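Local coordinates for protein CDA peptide synthetase I (Streptomyces coelicolor, PDB 5DU9) that is a condensation domain of a bacterial nonribosomal peptide synthetase, a large modular multidomain enzyme, at residues S65-D70 with H157-D162; H17-A22 with A30-G35. The protein carries 1 engineered substitution. All coordinates share one frame; numbering follows the deposited sequence.

Contact 1: residues S65-D70 with H157-D162; sequences SRFLTD and HHIVID. With UM2 ((2S)-2-amino-N-butyl-propanamide), chain E.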
ATOM      1  N   SER A  65     -12.443 -15.098   4.724  1.00 18.53           N
ATOM      2  CA  SER A  65     -11.659 -15.743   5.763  1.00 18.48           C
ATOM      3  C   SER A  65     -11.813 -15.069   7.117  1.00 21.71           C
ATOM      4  O   SER A  65     -12.108 -13.876   7.210  1.00 21.39           O
ATOM      5  CB  SER A  65     -10.184 -15.769   5.367  1.00 20.99           C
ATOM      6  OG  SER A  65      -9.965 -16.641   4.271  1.00 21.58           O
ATOM      7  N   ARG A  66     -11.626 -15.861   8.165  1.00 19.83           N
ATOM      8  CA  ARG A  66     -11.493 -15.342   9.516  1.00 19.29           C
ATOM      9  C   ARG A  66     -10.253 -15.953  10.144  1.00 22.26           C
ATOM     10  O   ARG A  66      -9.644 -16.860   9.570  1.00 20.68           O
ATOM     11  CB  ARG A  66     -12.730 -15.653  10.348  1.00 20.99           C
ATOM     12  CG  ARG A  66     -12.999 -17.131  10.551  1.00 22.85           C
ATOM     13  CD  ARG A  66     -14.337 -17.294  11.227  1.00 27.76           C
ATOM     14  NE  ARG A  66     -14.582 -18.646  11.714  1.00 30.29           N
ATOM     15  CZ  ARG A  66     -15.246 -18.928  12.832  1.00 37.90           C
ATOM     16  NH1 ARG A  66     -15.724 -17.955  13.597  1.00 36.68           N
ATOM     17  NH2 ARG A  66     -15.427 -20.189  13.193  1.00 31.44           N
ATOM     18  N   PHE A  67      -9.882 -15.457  11.318  1.00 19.36           N
ATOM     19  CA  PHE A  67      -8.671 -15.900  11.988  1.00 19.52           C
ATOM     20  C   PHE A  67      -8.967 -16.310  13.421  1.00 25.45           C
ATOM     21  O   PHE A  67      -9.577 -15.563  14.186  1.00 26.63           O
ATOM     22  CB  PHE A  67      -7.615 -14.799  11.932  1.00 18.29           C
ATOM     23  CG  PHE A  67      -7.221 -14.441  10.531  1.00 16.72           C
ATOM     24  CD1 PHE A  67      -8.017 -13.597   9.770  1.00 15.97           C
ATOM     25  CD2 PHE A  67      -6.082 -14.981   9.958  1.00 18.76           C
ATOM     26  CE1 PHE A  67      -7.676 -13.289   8.471  1.00 14.99           C
ATOM     27  CE2 PHE A  67      -5.733 -14.675   8.659  1.00 15.90           C
ATOM     28  CZ  PHE A  67      -6.529 -13.825   7.915  1.00 15.85           C
ATOM     29  N   LEU A  68      -8.535 -17.521  13.756  1.00 22.34           N
ATOM     30  CA  LEU A  68      -8.799 -18.123  15.054  1.00 24.23           C
ATOM     31  C   LEU A  68      -7.485 -18.571  15.675  1.00 24.58           C
ATOM     32  O   LEU A  68      -6.452 -18.570  15.011  1.00 23.52           O
ATOM     33  CB  LEU A  68      -9.753 -19.309  14.901  1.00 26.18           C
ATOM     34  CG  LEU A  68     -11.050 -19.028  14.137  1.00 29.38           C
ATOM     35  CD1 LEU A  68     -11.733 -20.329  13.751  1.00 30.78           C
ATOM     36  CD2 LEU A  68     -11.983 -18.163  14.967  1.00 31.87           C
ATOM     37  N   THR A  69      -7.528 -18.948  16.949  1.00 26.28           N
ATOM     38  CA  THR A  69      -6.356 -19.473  17.643  1.00 27.83           C
ATOM     39  C   THR A  69      -6.582 -20.930  18.017  1.00 29.25           C
ATOM     40  O   THR A  69      -7.700 -21.323  18.352  1.00 33.15           O
ATOM     41  CB  THR A  69      -6.038 -18.672  18.916  1.00 27.80           C
ATOM     42  OG1 THR A  69      -7.211 -18.587  19.735  1.00 35.14           O
ATOM     43  CG2 THR A  69      -5.566 -17.269  18.566  1.00 26.42           C
ATOM     44  N   ASP A  70      -5.523 -21.733  17.961  1.00 29.74           N
ATOM     45  CA  ASP A  70      -5.631 -23.139  18.332  1.00 32.03           C
ATOM     46  C   ASP A  70      -5.407 -23.306  19.835  1.00 34.60           C
ATOM     47  O   ASP A  70      -5.342 -22.324  20.573  1.00 34.40           O
ATOM     48  CB  ASP A  70      -4.648 -24.002  17.526  1.00 35.61           C
ATOM     49  CG  ASP A  70      -3.193 -23.616  17.734  1.00 40.84           C
ATOM     50  OD1 ASP A  70      -2.845 -23.047  18.790  1.00 31.59           O
ATOM     51  OD2 ASP A  70      -2.382 -23.907  16.829  1.00 36.96           O
ATOM     52  N   HIS A 157      -9.403  -4.987   6.560  1.00 16.44           N
ATOM     53  CA  HIS A 157      -8.385  -5.219   7.564  1.00 13.74           C
ATOM     54  C   HIS A 157      -7.125  -5.599   6.812  1.00 15.15           C
ATOM     55  O   HIS A 157      -7.179  -6.411   5.893  1.00 13.28           O
ATOM     56  CB  HIS A 157      -8.782  -6.317   8.541  1.00 17.51           C
ATOM     57  CG  HIS A 157      -7.965  -6.314   9.790  1.00 15.81           C
ATOM     58  ND1 HIS A 157      -6.622  -6.625   9.799  1.00 14.20           N
ATOM     59  CD2 HIS A 157      -8.293  -6.014  11.068  1.00 18.33           C
ATOM     60  CE1 HIS A 157      -6.160  -6.526  11.035  1.00 14.87           C
ATOM     61  NE2 HIS A 157      -7.153  -6.152  11.822  1.00 19.91           N
ATOM     62  N   HIS A 158      -5.995  -5.004   7.180  1.00 12.54           N
ATOM     63  CA  HIS A 158      -4.752  -5.256   6.467  1.00 10.33           C
ATOM     64  C   HIS A 158      -4.386  -6.747   6.443  1.00 13.43           C
ATOM     65  O   HIS A 158      -3.656  -7.193   5.555  1.00 14.40           O
ATOM     66  CB  HIS A 158      -3.613  -4.435   7.089  1.00 14.85           C
ATOM     67  CG  HIS A 158      -2.525  -4.085   6.122  1.00 15.49           C
ATOM     68  ND1 HIS A 158      -2.307  -4.789   4.957  1.00 18.43           N
ATOM     69  CD2 HIS A 158      -1.607  -3.090   6.136  1.00 18.28           C
ATOM     70  CE1 HIS A 158      -1.295  -4.249   4.302  1.00 20.28           C
ATOM     71  NE2 HIS A 158      -0.850  -3.219   4.998  1.00 18.07           N
ATOM     72  N   ILE A 159      -4.903  -7.524   7.390  1.00 12.89           N
ATOM     73  CA  ILE A 159      -4.539  -8.936   7.455  1.00 13.85           C
ATOM     74  C   ILE A 159      -5.084  -9.744   6.273  1.00 13.08           C
ATOM     75  O   ILE A 159      -4.579 -10.827   6.004  1.00 13.17           O
ATOM     76  CB  ILE A 159      -5.006  -9.592   8.788  1.00 12.93           C
ATOM     77  CG1 ILE A 159      -4.172 -10.845   9.077  1.00 16.93           C
ATOM     78  CG2 ILE A 159      -6.500  -9.914   8.765  1.00 14.95           C
ATOM     79  CD1 ILE A 159      -4.322 -11.383  10.494  1.00 15.83           C
ATOM     80  N   VAL A 160      -6.091  -9.231   5.557  1.00 14.52           N
ATOM     81  CA  VAL A 160      -6.660  -9.988   4.433  1.00 12.19           C
ATOM     82  C   VAL A 160      -6.314  -9.405   3.054  1.00 11.12           C
ATOM     83  O   VAL A 160      -6.381 -10.121   2.055  1.00 13.05           O
ATOM     84  CB  VAL A 160      -8.209 -10.113   4.532  1.00 13.77           C
ATOM     85  CG1 VAL A 160      -8.598 -11.013   5.702  1.00 17.23           C
ATOM     86  CG2 VAL A 160      -8.884  -8.758   4.643  1.00 14.69           C
ATOM     87  N   ILE A 161      -5.947  -8.128   2.996  1.00 11.81           N
ATOM     88  CA  ILE A 161      -5.747  -7.449   1.710  1.00 12.51           C
ATOM     89  C   ILE A 161      -4.585  -6.466   1.756  1.00 12.25           C
ATOM     90  O   ILE A 161      -4.555  -5.572   2.610  1.00 15.99           O
ATOM     91  CB  ILE A 161      -7.034  -6.689   1.275  1.00 14.64           C
ATOM     92  CG1 ILE A 161      -8.141  -7.673   0.867  1.00 13.54           C
ATOM     93  CG2 ILE A 161      -6.755  -5.708   0.127  1.00 14.98           C
ATOM     94  CD1 ILE A 161      -7.873  -8.453  -0.413  1.00 13.77           C
ATOM     95  N   ASP A 162      -3.638  -6.643   0.838  1.00 12.67           N
ATOM     96  CA  ASP A 162      -2.553  -5.685   0.634  1.00 13.10           C
ATOM     97  C   ASP A 162      -2.796  -4.853  -0.630  1.00 15.36           C
ATOM     98  O   ASP A 162      -3.812  -5.008  -1.305  1.00 14.32           O
ATOM     99  CB  ASP A 162      -1.194  -6.399   0.564  1.00 14.90           C
ATOM    100  CG  ASP A 162      -1.156  -7.526  -0.458  1.00 14.18           C
ATOM    101  OD1 ASP A 162      -1.887  -7.466  -1.469  1.00 14.06           O
ATOM    102  OD2 ASP A 162      -0.359  -8.469  -0.252  1.00 15.14           O
TER
HETATM  103  CCH UM2 E 503       4.683  -6.512   9.333  1.00 33.59           C
HETATM  104  CCI UM2 E 503       3.474  -6.489   8.416  1.00 34.02           C
HETATM  105  CCJ UM2 E 503       2.496  -5.359   8.751  1.00 29.49           C
HETATM  106  CCK UM2 E 503       2.918  -4.009   8.171  1.00 41.93           C
HETATM  107  NCL UM2 E 503       2.531  -3.807   6.781  1.00 30.44           N
HETATM  108  CCM UM2 E 503       2.043  -2.643   6.344  1.00 25.63           C
HETATM  109  OCN UM2 E 503       1.454  -1.853   7.065  1.00 23.97           O
HETATM  110  CCO UM2 E 503       2.273  -2.311   4.896  1.00 21.03           C
HETATM  111  CCP UM2 E 503       3.613  -1.596   4.749  1.00 25.91           C
HETATM  112  NCQ UM2 E 503       1.212  -1.409   4.408  1.00 21.92           N
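Phe-67 carries this contact from the side of 65-70, and Ile-159 and Val-160 receive it in the loop between strand 149-157 and helix 163-182. Along the strand, Ser-65 comes first; its OG is hydrogen-bonded to Glu-61 O and Arg-77 NH1. Arg-66 turns away from the loop and bonds through NH1 to Asp-133 O. Phe-67 then puts its ring against the loop: with CG anti to the carbonyl carbon (chi1 -61°), it leaves the strand on the loop's side. Ile-159 lies over one ring face: CD1 is 4.0 Å from the centroid of the Phe-67 ring and 8° off its normal, the geometry of a CH-pi contact, while Ile-159 CG2 comes within 3.6 Å of Phe-67 CE1. Val-160 approaches in the plane of the ring, its CG1 3.7 Å from Phe-67 CE1. The isoleucine thus stops the ring from the face and the valine from the edge, all three residues being buried. Two internal bonds help to fix the loop, held also by Thr-62 and Gln-16. Ile-159 N donates to His-157 ND1 (3.1 Å, 166°), lying almost exactly in the imidazole plane, and Val-160 N reaches His-157 O at 3.0 Å. Next to this packing, the amine NCQ of (2S)-2-amino-N-butyl-propanamide donates to His-158 NE2 at 2.8 Å, at the ring edge, whereas the bond from His-158 ND1 to Ile-161 O is weak. Asp-162, at the N-cap of helix 163-182, forms a salt bridge with Arg-297. His-157 to Asp-162 supply HHxxxD of the HHxxxDG motif of condensation domains, the glycine following directly.

Contact 2: residues H17-A22 with A30-G35; sequences HCVWLA and AHYRTG. Engineered in segment 17-22: Cys-18 (natural residue Glu). With UM2 ((2S)-2-amino-N-butyl-propanamide), chain E.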
ATOM      1  N   HIS A  17       1.014 -13.093   9.803  1.00 15.19           N
ATOM      2  CA  HIS A  17       1.513 -13.328  11.160  1.00 16.21           C
ATOM      3  C   HIS A  17       1.920 -12.007  11.814  1.00 16.88           C
ATOM      4  O   HIS A  17       1.666 -11.780  12.995  1.00 17.10           O
ATOM      5  CB  HIS A  17       2.707 -14.286  11.152  1.00 18.88           C
ATOM      6  CG  HIS A  17       2.329 -15.736  11.169  1.00 31.16           C
ATOM      7  ND1 HIS A  17       1.763 -16.345  12.268  1.00 30.01           N
ATOM      8  CD2 HIS A  17       2.456 -16.702  10.227  1.00 26.07           C
ATOM      9  CE1 HIS A  17       1.547 -17.622  12.000  1.00 26.70           C
ATOM     10  NE2 HIS A  17       1.960 -17.864  10.768  1.00 26.10           N
ATOM     11  N   CYS A  18       2.558 -11.142  11.031  1.00 15.47           N
ATOM     12  CA  CYS A  18       3.012  -9.840  11.515  1.00 15.53           C
ATOM     13  C   CYS A  18       1.836  -8.968  11.961  1.00 15.05           C
ATOM     14  O   CYS A  18       1.856  -8.377  13.048  1.00 18.16           O
ATOM     15  CB  CYS A  18       3.815  -9.129  10.421  1.00 15.14           C
ATOM     16  SG  CYS A  18       4.374  -7.456  10.836  1.00 19.43           S
ATOM     17  N   VAL A  19       0.813  -8.886  11.117  1.00 15.39           N
ATOM     18  CA  VAL A  19      -0.370  -8.107  11.439  1.00 13.75           C
ATOM     19  C   VAL A  19      -1.087  -8.708  12.644  1.00 14.93           C
ATOM     20  O   VAL A  19      -1.541  -7.982  13.524  1.00 15.57           O
ATOM     21  CB  VAL A  19      -1.330  -8.027  10.237  1.00 14.45           C
ATOM     22  CG1 VAL A  19      -2.646  -7.360  10.624  1.00 16.10           C
ATOM     23  CG2 VAL A  19      -0.671  -7.254   9.103  1.00 12.68           C
ATOM     24  N   TRP A  20      -1.170 -10.035  12.691  1.00 15.01           N
ATOM     25  CA  TRP A  20      -1.845 -10.693  13.796  1.00 16.05           C
ATOM     26  C   TRP A  20      -1.188 -10.327  15.128  1.00 17.19           C
ATOM     27  O   TRP A  20      -1.875  -9.942  16.076  1.00 18.68           O
ATOM     28  CB  TRP A  20      -1.856 -12.213  13.607  1.00 16.77           C
ATOM     29  CG  TRP A  20      -2.706 -12.899  14.625  1.00 21.98           C
ATOM     30  CD1 TRP A  20      -4.059 -13.079  14.575  1.00 22.62           C
ATOM     31  CD2 TRP A  20      -2.270 -13.483  15.856  1.00 25.34           C
ATOM     32  NE1 TRP A  20      -4.491 -13.738  15.695  1.00 32.58           N
ATOM     33  CE2 TRP A  20      -3.412 -13.998  16.499  1.00 28.19           C
ATOM     34  CE3 TRP A  20      -1.027 -13.620  16.477  1.00 29.20           C
ATOM     35  CZ2 TRP A  20      -3.346 -14.646  17.731  1.00 34.17           C
ATOM     36  CZ3 TRP A  20      -0.963 -14.260  17.700  1.00 41.25           C
ATOM     37  CH2 TRP A  20      -2.115 -14.766  18.313  1.00 51.80           C
ATOM     38  N   LEU A  21       0.138 -10.429  15.192  1.00 17.55           N
ATOM     39  CA  LEU A  21       0.868 -10.097  16.416  1.00 20.69           C
ATOM     40  C   LEU A  21       0.696  -8.633  16.787  1.00 21.08           C
ATOM     41  O   LEU A  21       0.562  -8.297  17.960  1.00 21.03           O
ATOM     42  CB  LEU A  21       2.359 -10.407  16.270  1.00 23.71           C
ATOM     43  CG  LEU A  21       2.785 -11.877  16.292  1.00 31.54           C
ATOM     44  CD1 LEU A  21       4.295 -11.981  16.134  1.00 39.63           C
ATOM     45  CD2 LEU A  21       2.342 -12.570  17.572  1.00 30.58           C
ATOM     46  N   ALA A  22       0.716  -7.762  15.784  1.00 17.69           N
ATOM     47  CA  ALA A  22       0.588  -6.332  16.029  1.00 17.82           C
ATOM     48  C   ALA A  22      -0.812  -5.994  16.539  1.00 20.49           C
ATOM     49  O   ALA A  22      -0.981  -5.116  17.386  1.00 21.02           O
ATOM     50  CB  ALA A  22       0.896  -5.551  14.767  1.00 20.89           C
ATOM     51  N   ALA A  30      -8.293  -0.146  15.723  1.00 18.75           N
ATOM     52  CA  ALA A  30      -8.580  -0.174  14.288  1.00 19.66           C
ATOM     53  C   ALA A  30      -7.371   0.290  13.484  1.00 18.26           C
ATOM     54  O   ALA A  30      -7.496   0.687  12.323  1.00 17.09           O
ATOM     55  CB  ALA A  30      -9.787   0.699  13.978  1.00 26.85           C
ATOM     56  N   HIS A  31      -6.197   0.225  14.095  1.00 17.78           N
ATOM     57  CA  HIS A  31      -5.002   0.797  13.488  1.00 17.15           C
ATOM     58  C   HIS A  31      -4.537   0.050  12.247  1.00 14.46           C
ATOM     59  O   HIS A  31      -3.765   0.599  11.462  1.00 16.91           O
ATOM     60  CB  HIS A  31      -3.870   0.856  14.511  1.00 20.12           C
ATOM     61  CG  HIS A  31      -4.123   1.826  15.619  1.00 23.12           C
ATOM     62  ND1 HIS A  31      -4.396   3.158  15.392  1.00 27.67           N
ATOM     63  CD2 HIS A  31      -4.159   1.661  16.963  1.00 28.37           C
ATOM     64  CE1 HIS A  31      -4.582   3.772  16.545  1.00 31.16           C
ATOM     65  NE2 HIS A  31      -4.445   2.885  17.514  1.00 30.24           N
ATOM     66  N   TYR A  32      -4.998  -1.185  12.064  1.00 14.52           N
ATOM     67  CA  TYR A  32      -4.654  -1.944  10.862  1.00 16.12           C
ATOM     68  C   TYR A  32      -5.828  -2.006   9.880  1.00 15.74           C
ATOM     69  O   TYR A  32      -5.851  -2.845   8.978  1.00 17.62           O
ATOM     70  CB  TYR A  32      -4.155  -3.344  11.253  1.00 16.85           C
ATOM     71  CG  TYR A  32      -2.721  -3.283  11.734  1.00 16.34           C
ATOM     72  CD1 TYR A  32      -2.423  -2.990  13.060  1.00 21.76           C
ATOM     73  CD2 TYR A  32      -1.665  -3.468  10.854  1.00 18.37           C
ATOM     74  CE1 TYR A  32      -1.115  -2.901  13.497  1.00 24.13           C
ATOM     75  CE2 TYR A  32      -0.353  -3.381  11.283  1.00 19.01           C
ATOM     76  CZ  TYR A  32      -0.082  -3.102  12.602  1.00 24.93           C
ATOM     77  OH  TYR A  32       1.225  -3.012  13.025  1.00 29.52           O
ATOM     78  N   ARG A  33      -6.783  -1.090  10.039  1.00 16.15           N
ATOM     79  CA  ARG A  33      -7.770  -0.827   8.992  1.00 17.09           C
ATOM     80  C   ARG A  33      -7.122   0.003   7.896  1.00 15.07           C
ATOM     81  O   ARG A  33      -6.568   1.073   8.163  1.00 15.61           O
ATOM     82  CB  ARG A  33      -8.993  -0.075   9.525  1.00 15.98           C
ATOM     83  CG  ARG A  33      -9.884  -0.832  10.509  1.00 20.78           C
ATOM     84  CD  ARG A  33     -10.670  -1.963   9.859  1.00 20.52           C
ATOM     85  NE  ARG A  33     -11.333  -1.581   8.609  1.00 20.82           N
ATOM     86  CZ  ARG A  33     -12.615  -1.242   8.482  1.00 16.21           C
ATOM     87  NH1 ARG A  33     -13.435  -1.213   9.528  1.00 19.66           N
ATOM     88  NH2 ARG A  33     -13.090  -0.934   7.282  1.00 22.16           N
ATOM     89  N   THR A  34      -7.201  -0.489   6.665  1.00 13.36           N
ATOM     90  CA  THR A  34      -6.653   0.211   5.511  1.00 14.05           C
ATOM     91  C   THR A  34      -7.736   0.367   4.462  1.00 14.00           C
ATOM     92  O   THR A  34      -8.827  -0.187   4.597  1.00 13.01           O
ATOM     93  CB  THR A  34      -5.454  -0.544   4.921  1.00 17.20           C
ATOM     94  OG1 THR A  34      -5.841  -1.890   4.624  1.00 18.95           O
ATOM     95  CG2 THR A  34      -4.309  -0.569   5.909  1.00 16.59           C
ATOM     96  N   GLY A  35      -7.451   1.127   3.416  1.00 15.33           N
ATOM     97  CA  GLY A  35      -8.453   1.317   2.391  1.00 17.87           C
ATOM     98  C   GLY A  35      -7.986   2.052   1.160  1.00 18.58           C
ATOM     99  O   GLY A  35      -6.926   2.680   1.134  1.00 16.61           O
TER
HETATM  100  CCH UM2 E 503       4.683  -6.512   9.333  1.00 33.59           C
HETATM  101  CCI UM2 E 503       3.474  -6.489   8.416  1.00 34.02           C
HETATM  102  CCJ UM2 E 503       2.496  -5.359   8.751  1.00 29.49           C
HETATM  103  CCK UM2 E 503       2.918  -4.009   8.171  1.00 41.93           C
HETATM  104  NCL UM2 E 503       2.531  -3.807   6.781  1.00 30.44           N
HETATM  105  CCM UM2 E 503       2.043  -2.643   6.344  1.00 25.63           C
HETATM  106  OCN UM2 E 503       1.454  -1.853   7.065  1.00 23.97           O
HETATM  107  CCO UM2 E 503       2.273  -2.311   4.896  1.00 21.03           C
HETATM  108  CCP UM2 E 503       3.613  -1.596   4.749  1.00 25.91           C
HETATM  109  NCQ UM2 E 503       1.212  -1.409   4.408  1.00 21.92           N
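Beside the ligand pocket of this condensation domain, to which Cys-18 and Val-19 belong, helix 14-24 packs through Val-19 and Ala-22 against Tyr-32, which sits in a type I beta turn at the start of strand 33-40. The turn runs from Ala-30 to Arg-33 and is closed by Arg-33 N bonding to Ala-30 O at 3.0 Å. Tyr-32 leaves it with CG beside its own backbone N (chi1 -78°), which sends the ring toward the helix. The methyl of Ala-22 meets the phenol end obliquely: its CB is 3.1 Å from Tyr-32 OH and 3.4 Å from Tyr-32 CZ, a tight fit. Nearer the root of the ring, Val-19 CG1 lies 4.0 Å from Tyr-32 CD2, again at a slant, as the valine and tyrosine side chains pass in opposite directions. The contact is van der Waals packing of methyls against the ring and its hydroxyl, and it borders the ligand directly. Cys-18, an engineered residue replacing the natural Glu, extends SG anti to its backbone N (chi1 177°) and is bonded covalently to CCH of (2S)-2-amino-N-butyl-propanamide, the SG to CCH distance being 1.8 Å. From this tether the butyl chain runs past Val-19 and Tyr-32, with CCJ near the plane of the Tyr-32 ring at its edge. Val-19 divides its two methyls between the partners, CG1 going to the tyrosine and CG2 to the ligand, where Val-19 CG2 comes within 3.7 Å of CCJ.

In the fold
From the N terminus, contact 2 comes first: helix 14-24 is followed by a short connection, and 17-22 meets 30-35 to close that small loop onto strand 33-40. Contact 1 opens later, at strand 65-69 of the two-stranded sheet, and closes a much longer loop, 86 residues, at the end of strand 149-157. The two loops are in series, neither nested nor crossed. Their centres are about 9 Å apart, and they touch: a probable hydrogen bond joins His-158 N to Tyr-32 O (2.8 Å), and His-157 CE1 packs on Val-19 CG1 (3.6 Å). They join the small sheet to the loop after strand 149-157 and helix 14-24 to strand 33-40; the ligand lies away from the small sheet.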